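Local coordinates for Alr3699 protein (Nostoc sp., PDB 4XSO), which belongs to a glycosyltransferase family with the GT-B fold, in which two Rossmann-like domains face each other across a cleft, at residues A[206-212]-A[234-240]; A[228-233]-A[265-269]; A[283-289]-A[308-313]; A[295-301]-A[317-322]; A[325-329]-A[356-360]. All blocks are in the same frame, centred on the assembly; numbering follows the deposited sequence.

How the contacts relate
All five contacts lie in the second Rossmann-like domain of the GT-B fold. From the N terminus, contact 1 closes the loop from 206 to 240 by pairing two central strands. Contact 2 crosses it, because 228-233 lies inside that loop while 265-269 lies beyond; it ties the turn after helix 221-228 to the edge strand 267-271. Contact 3 follows in series and adds the pair 285-287 and 310-313 to the same sheet, next to strand 207-212. Contact 4 crosses contact 3 in turn, as 295-301 sits between its strands and 317-322 follows them. Contact 5 comes last, bringing helix 350-368 against the loop that enters edge strand 329-331.

Contact 1 (A[206-212]-A[234-240]); sequences NFVVGHF and QVTAILV
Phe207 and Thr236 begin a ladder of backbone bonds: Phe207 N gives its hydrogen to Gln234 O at 2.8 Å, and Thr236 N returns one to Phe207 O at 2.9 Å. The exchange continues from Val209 N to Thr236 O, from Ile238 N to Val209 O, from His211 N to Ile238 O and from Val240 N to His211 O. Every second residue thus bonds to both neighbours flanking its partner, the signature of parallel pairing, and the strand directions differ by 25°. Asn206 ND2 adds a weak bond to Gln234 O at 3.3 Å, so that this oxygen takes two donors. The Asn206 and Thr236 side chains cross at about a right angle, with Asn206 CG 3.7 Å from Thr236 CG2. With chi1 at 64°, Thr236 OG1 sits between its own N and carbonyl carbon, buried and without a polar partner in the model.

Packing follows on two faces. On the face of Val208, Ile238 and Val240, the Phe212 ring lies beside Val240, pointing the same way, with Phe212 CD2 3.7 Å from Val240 CB. Helix 276-282 lies against this ring. On the other face, Val209 CG2 meets Val235 CG1 at 4.0 Å, and Leu239 CD2 reaches His211 CB at 3.8 Å. Helices 221-228 and 336-348 lie against this side, while His211 NE2 is hydrogen-bonded to Thr289. Strand 207-212, helix 221-228 and strand 235-240 form the beta-alpha-beta unit that opens the Rossmann-like second domain of a GT-B protein.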
# COMPACT_ATOMS: atom_id res chain seq x y z
N ASN A 206 -44.73 17.11 -33.49
CA ASN A 206 -44.67 15.81 -32.84
C ASN A 206 -44.78 15.84 -31.28
O ASN A 206 -44.53 16.88 -30.63
CB ASN A 206 -43.34 15.14 -33.17
CG ASN A 206 -43.18 14.87 -34.64
OD1 ASN A 206 -42.16 15.22 -35.24
ND2 ASN A 206 -44.14 14.20 -35.22
N PHE A 207 -45.07 14.67 -30.71
CA PHE A 207 -44.85 14.45 -29.27
C PHE A 207 -43.49 13.80 -29.15
O PHE A 207 -43.28 12.64 -29.55
CB PHE A 207 -45.94 13.58 -28.64
CG PHE A 207 -45.91 13.53 -27.14
CD1 PHE A 207 -45.07 12.62 -26.49
CD2 PHE A 207 -46.67 14.43 -26.38
CE1 PHE A 207 -44.99 12.60 -25.13
CE2 PHE A 207 -46.62 14.37 -24.99
CZ PHE A 207 -45.79 13.44 -24.36
N VAL A 208 -42.55 14.56 -28.59
CA VAL A 208 -41.18 14.17 -28.60
C VAL A 208 -40.74 13.58 -27.25
O VAL A 208 -40.74 14.23 -26.21
CB VAL A 208 -40.31 15.40 -28.93
CG1 VAL A 208 -38.83 15.04 -28.85
CG2 VAL A 208 -40.62 15.94 -30.32
N VAL A 209 -40.29 12.35 -27.30
CA VAL A 209 -39.69 11.68 -26.17
C VAL A 209 -38.19 11.66 -26.35
O VAL A 209 -37.67 11.09 -27.32
CB VAL A 209 -40.15 10.23 -26.04
CG1 VAL A 209 -39.56 9.62 -24.78
CG2 VAL A 209 -41.66 10.14 -25.99
N GLY A 210 -37.47 12.23 -25.38
CA GLY A 210 -36.02 12.33 -25.49
C GLY A 210 -35.36 11.32 -24.57
O GLY A 210 -35.80 11.11 -23.42
N HIS A 211 -34.27 10.73 -25.06
CA HIS A 211 -33.48 9.83 -24.28
C HIS A 211 -32.06 10.37 -24.34
O HIS A 211 -31.53 10.55 -25.44
CB HIS A 211 -33.58 8.45 -24.95
CG HIS A 211 -33.07 7.33 -24.10
ND1 HIS A 211 -31.73 7.12 -23.87
CD2 HIS A 211 -33.72 6.37 -23.41
CE1 HIS A 211 -31.58 6.07 -23.07
NE2 HIS A 211 -32.78 5.63 -22.76
N PHE A 212 -31.45 10.63 -23.22
CA PHE A 212 -30.15 11.35 -23.21
C PHE A 212 -29.08 10.51 -22.53
O PHE A 212 -29.07 10.41 -21.33
CB PHE A 212 -30.29 12.63 -22.41
CG PHE A 212 -31.24 13.57 -23.03
CD1 PHE A 212 -32.57 13.45 -22.81
CD2 PHE A 212 -30.79 14.52 -23.88
CE1 PHE A 212 -33.45 14.28 -23.41
CE2 PHE A 212 -31.67 15.35 -24.53
CZ PHE A 212 -33.01 15.25 -24.26
N GLN A 234 -47.81 10.37 -34.03
CA GLN A 234 -47.18 11.64 -33.78
C GLN A 234 -46.06 11.56 -32.71
O GLN A 234 -45.29 12.54 -32.56
CB GLN A 234 -48.21 12.73 -33.43
CG GLN A 234 -48.77 12.72 -32.01
CD GLN A 234 -49.89 11.72 -31.86
OE1 GLN A 234 -50.02 10.81 -32.68
NE2 GLN A 234 -50.70 11.87 -30.81
N VAL A 235 -45.92 10.40 -32.04
CA VAL A 235 -44.84 10.20 -31.09
C VAL A 235 -43.55 9.86 -31.80
O VAL A 235 -43.42 8.78 -32.43
CB VAL A 235 -45.14 9.10 -30.03
CG1 VAL A 235 -43.97 8.98 -29.03
CG2 VAL A 235 -46.43 9.39 -29.28
N THR A 236 -42.55 10.73 -31.60
CA THR A 236 -41.17 10.45 -32.07
C THR A 236 -40.14 10.51 -30.94
O THR A 236 -40.32 11.22 -29.93
CB THR A 236 -40.68 11.47 -33.10
OG1 THR A 236 -40.60 12.74 -32.48
CG2 THR A 236 -41.58 11.59 -34.22
N ALA A 237 -39.08 9.74 -31.12
CA ALA A 237 -38.02 9.67 -30.14
C ALA A 237 -36.75 10.38 -30.67
O ALA A 237 -36.44 10.30 -31.84
CB ALA A 237 -37.77 8.22 -29.79
N ILE A 238 -36.09 11.17 -29.82
CA ILE A 238 -34.77 11.67 -30.12
C ILE A 238 -33.85 10.99 -29.19
O ILE A 238 -34.08 10.95 -27.95
CB ILE A 238 -34.63 13.23 -30.06
CG1 ILE A 238 -34.94 13.76 -28.67
CG2 ILE A 238 -35.56 13.92 -31.05
CD1 ILE A 238 -34.50 15.21 -28.49
N LEU A 239 -32.81 10.39 -29.76
CA LEU A 239 -31.72 9.73 -29.02
C LEU A 239 -30.50 10.64 -29.09
O LEU A 239 -29.96 10.91 -30.18
CB LEU A 239 -31.38 8.35 -29.57
CG LEU A 239 -32.61 7.44 -29.77
CD1 LEU A 239 -32.12 6.05 -30.13
CD2 LEU A 239 -33.44 7.32 -28.56
N VAL A 240 -30.08 11.08 -27.91
CA VAL A 240 -29.01 12.00 -27.80
C VAL A 240 -27.93 11.32 -27.04
O VAL A 240 -28.11 10.87 -25.91
CB VAL A 240 -29.47 13.29 -27.10
CG1 VAL A 240 -28.39 14.32 -27.12
CG2 VAL A 240 -30.71 13.84 -27.79

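Contact 2 (A[228-233]-A[265-269]); sequences LAQCPP and NRVKF
Arg266 carries the polar part of this contact, its guanidinium entering between Leu228 and Pro233, near the carbonyls of Cys231 and Pro232. Its NH2 makes a weak hydrogen bond to Cys231 O at 3.4 Å. The same NH2 comes within 2.7 Å of Pro232 O, yet the angle is too poor for this to count as a hydrogen bond. Its stronger partner is Val235 O, just beyond the loop.

Aliphatic atoms lie over both faces of the flat group. Pro233 CA lies 3.8 Å above the guanidinium plane of Arg266, over its centre, and Leu228 CG covers the opposite face. A bend in the arginine chain at chi3 (62°) turns the group into this slot, where the Leu228 side chain runs past it in the opposite direction.

Apolar packing is supplied by Leu228. Its CD2 touches Val267 CG2 at 3.8 Å and lies 3.4 Å from Arg266 O.

Backbone bonding shapes the loop itself: Cys231 N binds Leu228 O at 3.0 Å, closing a type I beta turn. The turn lies between helix 221-228 and strand 235-240, so the arginine joins a helix-to-strand connection to strand 267-271, the outermost on this side of the domain's parallel Rossmann-like sheet.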
# COMPACT_ATOMS: atom_id res chain seq x y z
N LEU A 228 -42.15 2.69 -28.49
CA LEU A 228 -42.61 3.59 -29.55
C LEU A 228 -43.55 2.84 -30.51
O LEU A 228 -44.54 3.38 -30.97
CB LEU A 228 -41.41 4.14 -30.32
CG LEU A 228 -41.47 5.63 -30.66
CD1 LEU A 228 -41.83 6.43 -29.43
CD2 LEU A 228 -40.14 6.13 -31.23
N ALA A 229 -43.23 1.58 -30.73
CA ALA A 229 -44.06 0.69 -31.55
C ALA A 229 -45.48 0.67 -31.06
O ALA A 229 -46.37 0.34 -31.83
CB ALA A 229 -43.47 -0.71 -31.56
N GLN A 230 -45.71 1.03 -29.78
CA GLN A 230 -47.03 0.97 -29.17
C GLN A 230 -47.68 2.32 -28.94
O GLN A 230 -48.65 2.38 -28.21
CB GLN A 230 -46.92 0.24 -27.82
CG GLN A 230 -46.55 -1.23 -27.99
CD GLN A 230 -47.72 -1.96 -28.59
OE1 GLN A 230 -47.87 -2.04 -29.82
NE2 GLN A 230 -48.63 -2.41 -27.73
N CYS A 231 -47.14 3.38 -29.56
CA CYS A 231 -47.52 4.76 -29.35
C CYS A 231 -48.12 5.33 -30.60
O CYS A 231 -47.77 4.90 -31.69
CB CYS A 231 -46.26 5.61 -28.99
SG CYS A 231 -45.80 5.29 -27.29
N PRO A 232 -49.01 6.32 -30.46
CA PRO A 232 -49.51 6.88 -31.70
C PRO A 232 -48.43 7.45 -32.60
O PRO A 232 -47.27 7.70 -32.17
CB PRO A 232 -50.52 7.96 -31.25
CG PRO A 232 -50.52 7.99 -29.78
CD PRO A 232 -49.74 6.80 -29.28
N PRO A 233 -48.80 7.68 -33.86
CA PRO A 233 -47.80 8.04 -34.88
C PRO A 233 -47.16 9.43 -34.72
O PRO A 233 -46.06 9.61 -35.19
CB PRO A 233 -48.58 7.92 -36.19
CG PRO A 233 -50.04 7.98 -35.82
CD PRO A 233 -50.16 7.50 -34.41
N ASN A 265 -38.64 6.74 -39.48
CA ASN A 265 -39.01 8.11 -39.53
C ASN A 265 -39.61 8.67 -38.22
O ASN A 265 -40.22 9.69 -38.23
CB ASN A 265 -39.99 8.36 -40.66
CG ASN A 265 -39.63 9.63 -41.41
OD1 ASN A 265 -38.42 9.89 -41.70
ND2 ASN A 265 -40.63 10.48 -41.66
N ARG A 266 -39.46 7.95 -37.13
CA ARG A 266 -40.00 8.38 -35.83
C ARG A 266 -38.93 8.30 -34.74
O ARG A 266 -39.26 8.37 -33.57
CB ARG A 266 -41.16 7.44 -35.47
CG ARG A 266 -42.37 7.68 -36.37
CD ARG A 266 -43.50 6.78 -36.01
NE ARG A 266 -43.96 7.02 -34.66
CZ ARG A 266 -44.60 6.12 -33.94
NH1 ARG A 266 -44.90 4.91 -34.45
NH2 ARG A 266 -44.96 6.41 -32.74
N VAL A 267 -37.68 8.03 -35.12
CA VAL A 267 -36.53 7.97 -34.22
C VAL A 267 -35.43 8.81 -34.87
O VAL A 267 -35.18 8.63 -36.06
CB VAL A 267 -36.04 6.52 -33.97
CG1 VAL A 267 -34.93 6.46 -32.92
CG2 VAL A 267 -37.16 5.62 -33.51
N LYS A 268 -34.90 9.83 -34.17
CA LYS A 268 -33.78 10.65 -34.68
C LYS A 268 -32.58 10.46 -33.77
O LYS A 268 -32.66 10.75 -32.57
CB LYS A 268 -34.16 12.14 -34.82
CG LYS A 268 -35.15 12.42 -35.94
CD LYS A 268 -35.63 13.88 -36.03
CE LYS A 268 -34.54 14.85 -36.51
NZ LYS A 268 -34.58 15.17 -37.98
N PHE A 269 -31.48 9.95 -34.31
CA PHE A 269 -30.22 9.94 -33.58
C PHE A 269 -29.55 11.32 -33.76
O PHE A 269 -29.22 11.69 -34.90
CB PHE A 269 -29.28 8.89 -34.11
CG PHE A 269 -29.69 7.46 -33.82
CD1 PHE A 269 -30.55 6.77 -34.66
CD2 PHE A 269 -29.13 6.77 -32.76
CE1 PHE A 269 -30.86 5.43 -34.42
CE2 PHE A 269 -29.45 5.46 -32.50
CZ PHE A 269 -30.32 4.76 -33.35

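Contact 3 (A[283-289]-A[308-313]); sequences CDLVAHT and KPVVAA
Val286 and Val310 lie side by side in a parallel pair whose strand axes are 14° apart, held by Val286 N to Pro309 O, Val311 N to Val286 O and a nearly straight bond from His288 N to Val311 O at 2.8 Å. Beyond the ladder the His288 ring takes over: Ala313 N points at ND1, at the ring's edge and in its plane, in a weak bond of 3.4 Å. The torsion that sets CG of His288 opposite its backbone N (chi1 171°) swings the ring over toward Ala312, whose CB is 3.7 Å from His288 ND1. At the far side of the ring NE2 bonds to Glu294, so both nitrogens are engaged.

These strands and helix 298-305 between them make a beta-alpha-beta unit of the second GT-B domain. Val286, Val310 and Ala312 face that helix, whereas Leu285 and Val311 face helix 336-348. On the latter side Val311 CG1 fits against Ala287 CB at 3.7 Å, and the Leu285 side chain crosses it at a slant, with Leu285 CD2 4.0 Å from Val311 CG1. Leu285 CD1 also packs on Pro309 CB at 3.8 Å.

At the start of the pair, Lys308 folds back through a bend at chi2 (-58°), and NZ donates to Cys283 O at 2.8 Å, approaching close to the carbonyl axis. Pro309 CD rests against Asp284 O at 3.4 Å. The Asp284 carboxylate turns instead to a salt bridge with Arg198 and a bond to Val208 N.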
# COMPACT_ATOMS: atom_id res chain seq x y z
N CYS A 283 -38.19 18.60 -25.62
CA CYS A 283 -38.95 17.33 -25.55
C CYS A 283 -40.30 17.62 -24.91
O CYS A 283 -40.52 18.72 -24.34
CB CYS A 283 -38.19 16.34 -24.71
SG CYS A 283 -36.70 15.82 -25.58
N ASP A 284 -41.21 16.67 -25.05
CA ASP A 284 -42.48 16.70 -24.36
C ASP A 284 -42.40 15.73 -23.20
O ASP A 284 -43.11 15.87 -22.26
CB ASP A 284 -43.59 16.36 -25.35
CG ASP A 284 -43.66 17.39 -26.50
OD1 ASP A 284 -44.17 18.48 -26.15
OD2 ASP A 284 -43.17 17.17 -27.68
N LEU A 285 -41.48 14.76 -23.24
CA LEU A 285 -41.24 13.81 -22.14
C LEU A 285 -39.81 13.37 -22.24
O LEU A 285 -39.28 13.22 -23.34
CB LEU A 285 -42.17 12.62 -22.29
CG LEU A 285 -41.94 11.37 -21.46
CD1 LEU A 285 -42.20 11.75 -19.99
CD2 LEU A 285 -42.87 10.19 -21.87
N VAL A 286 -39.15 13.22 -21.10
CA VAL A 286 -37.79 12.73 -21.04
C VAL A 286 -37.90 11.31 -20.49
O VAL A 286 -38.54 11.12 -19.47
CB VAL A 286 -36.91 13.60 -20.17
CG1 VAL A 286 -35.54 12.98 -20.04
CG2 VAL A 286 -36.82 14.98 -20.83
N ALA A 287 -37.33 10.34 -21.19
CA ALA A 287 -37.27 8.98 -20.71
C ALA A 287 -35.93 8.50 -20.30
O ALA A 287 -34.99 8.44 -21.10
CB ALA A 287 -37.83 8.01 -21.80
N HIS A 288 -35.90 7.97 -19.10
CA HIS A 288 -34.77 7.23 -18.57
C HIS A 288 -35.23 5.77 -18.56
O HIS A 288 -36.27 5.48 -17.98
CB HIS A 288 -34.49 7.73 -17.15
CG HIS A 288 -33.50 6.90 -16.41
ND1 HIS A 288 -33.86 5.83 -15.63
CD2 HIS A 288 -32.15 6.98 -16.33
CE1 HIS A 288 -32.78 5.26 -15.13
NE2 HIS A 288 -31.73 5.93 -15.55
N THR A 289 -34.51 4.88 -19.22
CA THR A 289 -34.99 3.49 -19.37
C THR A 289 -33.86 2.50 -19.16
O THR A 289 -33.82 1.48 -19.84
CB THR A 289 -35.55 3.26 -20.76
OG1 THR A 289 -34.50 3.41 -21.73
CG2 THR A 289 -36.65 4.28 -21.03
N LYS A 308 -39.60 19.32 -16.98
CA LYS A 308 -40.20 18.38 -17.93
C LYS A 308 -40.80 17.16 -17.26
O LYS A 308 -40.34 16.73 -16.20
CB LYS A 308 -39.13 17.91 -18.92
CG LYS A 308 -38.69 19.01 -19.88
CD LYS A 308 -39.98 19.45 -20.60
CE LYS A 308 -39.79 20.23 -21.82
NZ LYS A 308 -41.13 20.59 -22.29
N PRO A 309 -41.83 16.61 -17.85
CA PRO A 309 -42.27 15.31 -17.35
C PRO A 309 -41.12 14.33 -17.58
O PRO A 309 -40.46 14.38 -18.64
CB PRO A 309 -43.39 14.94 -18.30
CG PRO A 309 -43.83 16.20 -18.96
CD PRO A 309 -42.56 16.97 -19.10
N VAL A 310 -40.89 13.47 -16.61
CA VAL A 310 -39.86 12.49 -16.71
C VAL A 310 -40.40 11.12 -16.32
O VAL A 310 -41.14 10.97 -15.33
CB VAL A 310 -38.63 12.87 -15.87
CG1 VAL A 310 -38.94 12.83 -14.37
CG2 VAL A 310 -37.48 11.94 -16.17
N VAL A 311 -39.99 10.10 -17.07
CA VAL A 311 -40.34 8.73 -16.78
C VAL A 311 -39.03 8.05 -16.59
O VAL A 311 -38.13 8.26 -17.35
CB VAL A 311 -41.18 8.04 -17.94
CG1 VAL A 311 -40.55 8.12 -19.28
CG2 VAL A 311 -41.44 6.56 -17.59
N ALA A 312 -38.90 7.27 -15.53
CA ALA A 312 -37.70 6.53 -15.22
C ALA A 312 -37.93 5.09 -14.87
O ALA A 312 -39.02 4.68 -14.49
CB ALA A 312 -36.96 7.18 -14.05
N ALA A 313 -36.85 4.34 -14.92
CA ALA A 313 -36.93 2.91 -14.60
C ALA A 313 -36.87 2.81 -13.09
O ALA A 313 -36.07 3.51 -12.46
CB ALA A 313 -35.78 2.15 -15.29

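Contact 4 (A[295-301]-A[317-322]); sequences PFGRVIV and GAMELV
Ile300 and Leu321 meet in an apolar contact where the N-terminal turn of helix 298-305 packs on the short, weakly bonded helix 318-321, with no hydrogen bond between the two segments. Leu321 is the wedge. Its CD1 lies 4.0 Å from Ile300 CB, the two side chains crossing at about a right angle, and sits 3.7 Å from Gly297 N at the helix N-cap. Its other branch, CD2, meets Phe296 CE2 at 3.9 Å, again with the side chains nearly perpendicular.

The seven residues 295-301 match the spacer of the Glu-x7-Glu motif known from GT-B glycosyltransferases, beginning right after Glu294. The contact also borders the other domain: Pro295 O bonds to Ser158, and Glu320 takes hydrogen bonds from the backbone N atoms of Gln159 and Ala160. A bound glycerol lies near the Phe296 side chain.

Ile300 CG1 lies beside its own backbone N (chi1 -65°) and chi2 is extended (172°), which carries Ile300 CD1 to 3.7 Å from Ala318 CB. The remaining branch, Ile300 CG2, meets Val322 CG2 at 3.9 Å. At the opposite end the backbones close in, with Gly317 CA giving a CA-H...O contact to Pro295 O at 3.4 Å.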
# COMPACT_ATOMS: atom_id res chain seq x y z
N PRO A 295 -26.96 4.34 -9.46
CA PRO A 295 -26.86 4.92 -8.12
C PRO A 295 -27.57 6.27 -7.93
O PRO A 295 -28.10 6.50 -6.89
CB PRO A 295 -25.35 5.05 -7.90
CG PRO A 295 -24.73 4.95 -9.23
CD PRO A 295 -25.66 4.14 -10.09
N PHE A 296 -27.62 7.07 -8.98
CA PHE A 296 -28.24 8.38 -9.02
C PHE A 296 -28.44 8.80 -10.50
O PHE A 296 -27.47 9.04 -11.23
CB PHE A 296 -27.25 9.42 -8.46
CG PHE A 296 -27.83 10.81 -8.34
CD1 PHE A 296 -27.84 11.69 -9.41
CD2 PHE A 296 -28.37 11.24 -7.11
CE1 PHE A 296 -28.36 12.98 -9.26
CE2 PHE A 296 -28.89 12.53 -6.96
CZ PHE A 296 -28.88 13.38 -8.04
N GLY A 297 -29.62 8.93 -11.00
CA GLY A 297 -29.69 9.30 -12.42
C GLY A 297 -29.55 10.80 -12.65
O GLY A 297 -30.55 11.52 -12.45
N ARG A 298 -28.37 11.29 -13.06
CA ARG A 298 -28.21 12.76 -13.26
C ARG A 298 -29.29 13.25 -14.25
O ARG A 298 -29.96 14.27 -14.06
CB ARG A 298 -26.79 13.13 -13.75
CG ARG A 298 -25.71 12.90 -12.67
CD ARG A 298 -24.27 13.16 -13.15
NE ARG A 298 -24.05 14.54 -13.58
CZ ARG A 298 -23.89 15.59 -12.76
NH1 ARG A 298 -23.80 15.44 -11.44
NH2 ARG A 298 -23.76 16.81 -13.27
N VAL A 299 -29.54 12.46 -15.29
CA VAL A 299 -30.49 12.85 -16.33
C VAL A 299 -31.91 13.06 -15.83
O VAL A 299 -32.67 13.90 -16.35
CB VAL A 299 -30.51 11.78 -17.46
CG1 VAL A 299 -31.68 11.95 -18.37
CG2 VAL A 299 -29.21 11.90 -18.25
N ILE A 300 -32.28 12.27 -14.85
CA ILE A 300 -33.60 12.33 -14.28
C ILE A 300 -33.67 13.70 -13.56
O ILE A 300 -34.55 14.46 -13.78
CB ILE A 300 -33.81 11.20 -13.28
CG1 ILE A 300 -33.77 9.84 -14.00
CG2 ILE A 300 -35.13 11.40 -12.54
CD1 ILE A 300 -33.78 8.65 -13.01
N VAL A 301 -32.74 13.99 -12.69
CA VAL A 301 -32.70 15.35 -12.06
C VAL A 301 -32.63 16.48 -13.06
O VAL A 301 -33.29 17.49 -12.90
CB VAL A 301 -31.57 15.46 -11.03
CG1 VAL A 301 -31.54 16.89 -10.42
CG2 VAL A 301 -31.78 14.45 -9.95
N GLY A 317 -31.18 4.56 -7.64
CA GLY A 317 -31.40 5.90 -7.17
C GLY A 317 -32.70 6.54 -7.64
O GLY A 317 -33.24 7.41 -6.92
N ALA A 318 -33.21 6.09 -8.81
CA ALA A 318 -34.42 6.68 -9.43
C ALA A 318 -35.61 6.73 -8.49
O ALA A 318 -36.38 7.70 -8.44
CB ALA A 318 -34.82 5.90 -10.69
N MET A 319 -35.76 5.67 -7.70
CA MET A 319 -36.88 5.61 -6.77
C MET A 319 -36.80 6.73 -5.71
O MET A 319 -37.81 7.11 -5.17
CB MET A 319 -36.96 4.22 -6.09
CG MET A 319 -36.52 3.07 -6.98
SD MET A 319 -37.02 1.44 -6.34
CE MET A 319 -35.59 0.86 -5.49
N GLU A 320 -35.63 7.32 -5.45
CA GLU A 320 -35.55 8.36 -4.39
C GLU A 320 -35.73 9.74 -5.02
O GLU A 320 -35.92 10.73 -4.30
CB GLU A 320 -34.14 8.40 -3.78
CG GLU A 320 -33.75 7.18 -3.02
CD GLU A 320 -32.22 7.06 -2.92
OE1 GLU A 320 -31.60 8.00 -2.36
OE2 GLU A 320 -31.68 6.02 -3.36
N LEU A 321 -35.57 9.78 -6.34
CA LEU A 321 -35.70 10.99 -7.10
C LEU A 321 -37.13 11.34 -7.47
O LEU A 321 -37.45 12.55 -7.66
CB LEU A 321 -34.86 10.89 -8.36
CG LEU A 321 -33.38 10.48 -8.17
CD1 LEU A 321 -32.64 10.46 -9.49
CD2 LEU A 321 -32.67 11.43 -7.22
N VAL A 322 -37.96 10.33 -7.68
CA VAL A 322 -39.27 10.55 -8.30
C VAL A 322 -40.33 9.99 -7.43
O VAL A 322 -40.18 8.88 -7.02
CB VAL A 322 -39.42 9.83 -9.68
CG1 VAL A 322 -40.85 9.93 -10.17
CG2 VAL A 322 -38.47 10.33 -10.75

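Contact 5 (A[325-329]-A[356-360]); sequences GVNGF and IASNA
The loop that enters edge strand 329-331 of the second Rossmann-like domain is clasped here by helix 350-368, as Val326 and Gly328 meet Ile356 and Asn359. Asn359 and Ala360 follow Ile356 by three and four residues, which brings them to the same helical face.

The single hydrogen bond across the contact runs from Asn359 ND2 to Val326 O, 2.9 Å long with 156° at the hydrogen. The oxygen lies close to the plane of the Asn359 amide, whereas the donor stands 26° off the plane of the Val326 carbonyl. A second approach reaches this oxygen from the helix backbone, a CA-H...O contact from Ile356 CA to Val326 O at 3.5 Å.

Ile356 spreads its branches over the loop. CG2 presses on the peptide between Asn327 and Gly328, 3.4 Å from Gly328 N. Its other branch is extended, and CD1 reaches Phe329 CZ at 3.6 Å, with the two side chains crossing at about a right angle. That same Ile356 CD1 also lies 3.4 Å from Gly325 O. The loop is drawn together by its own bond from Gly325 N to Gly328 O, and beyond the contact Phe329 packs on helix 336-348.

Asn327 shows the helix its CB rather than its amide: chi1 of 47° sets CG between its own backbone N and carbonyl carbon, and OD1 accepts from Glu323 N. Its backbone lies close as well, where Ala360 CB comes within 3.3 Å of Asn327 O.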
# COMPACT_ATOMS: atom_id res chain seq x y z
N GLY A 325 -46.52 9.73 -10.21
CA GLY A 325 -47.62 10.61 -10.43
C GLY A 325 -47.48 12.02 -9.78
O GLY A 325 -48.35 12.83 -9.96
N VAL A 326 -46.47 12.28 -8.98
CA VAL A 326 -46.30 13.60 -8.34
C VAL A 326 -45.37 14.51 -9.11
O VAL A 326 -45.76 15.65 -9.50
CB VAL A 326 -45.87 13.46 -6.90
CG1 VAL A 326 -45.78 14.83 -6.16
CG2 VAL A 326 -46.81 12.55 -6.19
N ASN A 327 -44.16 14.03 -9.33
CA ASN A 327 -43.10 14.87 -9.98
C ASN A 327 -42.37 14.08 -11.05
O ASN A 327 -41.30 14.43 -11.49
CB ASN A 327 -42.17 15.39 -8.92
CG ASN A 327 -41.73 14.29 -7.96
OD1 ASN A 327 -41.49 13.14 -8.37
ND2 ASN A 327 -41.79 14.60 -6.66
N GLY A 328 -43.00 13.00 -11.47
CA GLY A 328 -42.51 12.14 -12.53
C GLY A 328 -43.25 10.78 -12.53
O GLY A 328 -44.21 10.59 -11.80
N PHE A 329 -42.75 9.84 -13.30
CA PHE A 329 -43.32 8.50 -13.42
C PHE A 329 -42.23 7.49 -13.30
O PHE A 329 -41.08 7.72 -13.71
CB PHE A 329 -44.01 8.30 -14.74
CG PHE A 329 -45.06 9.33 -15.03
CD1 PHE A 329 -46.33 9.21 -14.55
CD2 PHE A 329 -44.74 10.45 -15.80
CE1 PHE A 329 -47.30 10.14 -14.82
CE2 PHE A 329 -45.68 11.41 -16.04
CZ PHE A 329 -46.96 11.25 -15.57
N ILE A 356 -47.49 17.99 -13.04
CA ILE A 356 -46.39 17.14 -12.63
C ILE A 356 -45.01 17.75 -12.99
O ILE A 356 -44.05 17.68 -12.20
CB ILE A 356 -46.52 15.77 -13.25
CG1 ILE A 356 -47.74 15.05 -12.61
CG2 ILE A 356 -45.19 14.96 -13.12
CD1 ILE A 356 -48.10 13.76 -13.25
N ALA A 357 -44.92 18.24 -14.20
CA ALA A 357 -43.69 18.82 -14.73
C ALA A 357 -43.32 20.07 -13.90
O ALA A 357 -42.17 20.27 -13.51
CB ALA A 357 -43.84 19.17 -16.20
N SER A 358 -44.33 20.82 -13.53
CA SER A 358 -44.10 21.99 -12.71
C SER A 358 -43.73 21.56 -11.25
O SER A 358 -42.81 22.13 -10.65
CB SER A 358 -45.34 22.85 -12.78
OG SER A 358 -45.22 23.87 -11.86
N ASN A 359 -44.37 20.52 -10.72
CA ASN A 359 -43.99 19.96 -9.40
C ASN A 359 -42.51 19.55 -9.42
O ASN A 359 -41.73 19.86 -8.49
CB ASN A 359 -44.86 18.71 -9.05
CG ASN A 359 -46.28 19.06 -8.76
OD1 ASN A 359 -46.63 20.23 -8.65
ND2 ASN A 359 -47.13 18.04 -8.63
N ALA A 360 -42.12 18.88 -10.51
CA ALA A 360 -40.76 18.41 -10.65
C ALA A 360 -39.68 19.50 -10.57
O ALA A 360 -38.70 19.38 -9.84
CB ALA A 360 -40.63 17.61 -11.96